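PDB 3M5K: putative NADH dehydrogenase/NAD(P)H nitroreductase from Parabacteroides distasonis, which binds flavin mononucleotide and is probably an FMN-dependent oxidoreductase of the nitroreductase family, perhaps reducing nitro compounds with NAD(P)H. Local coordinates for residues Ile53-Arg58 with Ala80-Gly85. Residues are numbered along the deposited sequence; the frame is centred on the assembly and turned at random.
Sequences IIVTDR and AIVVCG
Ile-53 faces Val-82 across two antiparallel strands, their CB atoms 4.1 Å apart. A chi1 of -34°, well short of staggered, sets CG1 of Ile-53 beside its own backbone N, and from there CG1 meets SG of Cys-84 at 4.0 Å. Val-82 also meets Val-55, two residues further along the facing strand: the two CG2 methyls touch at 4.1 Å, the side chains lying obliquely to one another. Val-55 and Ala-80, the next pair on the same face, both pack on Leu-61 of helix 58-67. Two pairs of backbone hydrogen bonds join the strands, one between Ile-53 and Val-82, the other between Val-55 and Ala-80. The straightest carbonyl approach is that of Val-55 N to Ala-80 O, 2.8 Å long with a C=O...N angle of 170°. These are neighbouring strands of the antiparallel sheet at the centre of the FMN-dependent nitroreductase fold. Strand 79-86 is flanked on its other side by 141-150, whereas Ile-53 and Ile-54 pair in parallel with a strand of the second subunit, continuing the sheet across the dimer interface. On the opposite face Ile-54 and Ile-81 form the non-hydrogen-bonded pair; Ile-81 packs on Leu-105 of helix 94-111, and its CA lies 3.3 Å from Ile-53 O in a CA-H...O contact.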
loop_
_atom_site.group_PDB
_atom_site.type_symbol
_atom_site.label_atom_id
_atom_site.label_comp_id
_atom_site.label_asym_id
_atom_site.label_seq_id
_atom_site.Cartn_x
_atom_site.Cartn_y
_atom_site.Cartn_z
ATOM N N ILE A 53 -13.988 -4.665 -7.773
ATOM C CA ILE A 53 -14.744 -5.185 -8.921
ATOM C C ILE A 53 -13.949 -6.333 -9.570
ATOM O O ILE A 53 -12.827 -6.137 -10.065
ATOM C CB ILE A 53 -15.047 -4.100 -9.994
ATOM C CG1 ILE A 53 -15.298 -2.699 -9.399
ATOM C CG2 ILE A 53 -16.193 -4.591 -10.980
ATOM C CD1 ILE A 53 -16.482 -2.517 -8.468
ATOM N N ILE A 54 -14.530 -7.533 -9.562
ATOM C CA ILE A 54 -13.935 -8.682 -10.228
ATOM C C ILE A 54 -14.504 -8.681 -11.682
ATOM O O ILE A 54 -15.716 -8.789 -11.883
ATOM C CB ILE A 54 -14.294 -10.026 -9.538
ATOM C CG1 ILE A 54 -13.870 -10.060 -8.049
ATOM C CG2 ILE A 54 -13.688 -11.192 -10.337
ATOM C CD1 ILE A 54 -14.522 -11.167 -7.226
ATOM N N VAL A 55 -13.627 -8.533 -12.665
ATOM C CA VAL A 55 -14.064 -8.369 -14.050
ATOM C C VAL A 55 -13.610 -9.610 -14.809
ATOM O O VAL A 55 -12.415 -9.855 -14.971
ATOM C CB VAL A 55 -13.510 -7.091 -14.723
ATOM C CG1 VAL A 55 -14.137 -6.916 -16.159
ATOM C CG2 VAL A 55 -13.764 -5.852 -13.879
ATOM N N THR A 56 -14.595 -10.398 -15.231
ATOM C CA THR A 56 -14.362 -11.554 -16.094
ATOM C C THR A 56 -15.015 -11.396 -17.491
ATOM O O THR A 56 -14.710 -12.155 -18.371
ATOM C CB THR A 56 -14.865 -12.848 -15.417
ATOM O OG1 THR A 56 -16.241 -12.670 -15.015
ATOM C CG2 THR A 56 -13.966 -13.244 -14.197
ATOM N N ASP A 57 -15.884 -10.403 -17.695
ATOM C CA ASP A 57 -16.565 -10.207 -18.965
ATOM C C ASP A 57 -15.559 -9.831 -20.078
ATOM O O ASP A 57 -14.884 -8.798 -20.017
ATOM C CB ASP A 57 -17.623 -9.109 -18.840
ATOM C CG ASP A 57 -18.403 -8.878 -20.151
ATOM O OD1 ASP A 57 -19.137 -9.797 -20.515
ATOM O OD2 ASP A 57 -18.312 -7.797 -20.759
ATOM N N ARG A 58 -15.478 -10.687 -21.091
ATOM C CA ARG A 58 -14.544 -10.512 -22.213
ATOM C C ARG A 58 -14.667 -9.171 -22.913
ATOM O O ARG A 58 -13.670 -8.494 -23.170
ATOM C CB ARG A 58 -14.774 -11.664 -23.210
ATOM C CG ARG A 58 -13.804 -11.715 -24.385
ATOM C CD ARG A 58 -12.470 -12.176 -23.925
ATOM N NE ARG A 58 -11.594 -11.075 -23.544
ATOM C CZ ARG A 58 -10.672 -11.146 -22.583
ATOM N NH1 ARG A 58 -10.530 -12.237 -21.839
ATOM N NH2 ARG A 58 -9.889 -10.121 -22.362
ATOM N N ALA A 80 -9.451 -9.624 -14.052
ATOM C CA ALA A 80 -8.801 -8.463 -13.454
ATOM C C ALA A 80 -9.635 -8.005 -12.273
ATOM O O ALA A 80 -10.855 -8.181 -12.244
ATOM C CB ALA A 80 -8.663 -7.335 -14.479
ATOM N N ILE A 81 -8.964 -7.365 -11.324
ATOM C CA ILE A 81 -9.624 -6.757 -10.194
ATOM C C ILE A 81 -9.396 -5.240 -10.208
ATOM O O ILE A 81 -8.258 -4.766 -10.310
ATOM C CB ILE A 81 -9.120 -7.340 -8.855
ATOM C CG1 ILE A 81 -9.394 -8.858 -8.819
ATOM C CG2 ILE A 81 -9.797 -6.624 -7.676
ATOM C CD1 ILE A 81 -8.692 -9.615 -7.667
ATOM N N VAL A 82 -10.486 -4.501 -10.102
ATOM C CA VAL A 82 -10.457 -3.028 -10.049
ATOM C C VAL A 82 -10.695 -2.566 -8.616
ATOM O O VAL A 82 -11.760 -2.837 -8.040
ATOM C CB VAL A 82 -11.506 -2.421 -11.025
ATOM C CG1 VAL A 82 -11.518 -0.879 -10.976
ATOM C CG2 VAL A 82 -11.199 -2.938 -12.493
ATOM N N VAL A 83 -9.672 -1.947 -8.017
ATOM C CA VAL A 83 -9.796 -1.414 -6.677
ATOM C C VAL A 83 -10.303 0.019 -6.769
ATOM O O VAL A 83 -9.704 0.839 -7.449
ATOM C CB VAL A 83 -8.458 -1.507 -5.867
ATOM C CG1 VAL A 83 -8.685 -0.978 -4.411
ATOM C CG2 VAL A 83 -7.882 -2.958 -5.923
ATOM N N CYS A 84 -11.403 0.297 -6.055
ATOM C CA CYS A 84 -12.065 1.588 -6.043
ATOM C C CYS A 84 -12.165 2.158 -4.629
ATOM O O CYS A 84 -12.161 1.403 -3.653
ATOM C CB CYS A 84 -13.484 1.467 -6.602
ATOM S SG CYS A 84 -13.604 0.766 -8.273
ATOM N N GLY A 85 -12.277 3.480 -4.535
ATOM C CA GLY A 85 -12.536 4.113 -3.268
ATOM C C GLY A 85 -13.843 4.851 -3.272
ATOM O O GLY A 85 -14.298 5.387 -4.310
#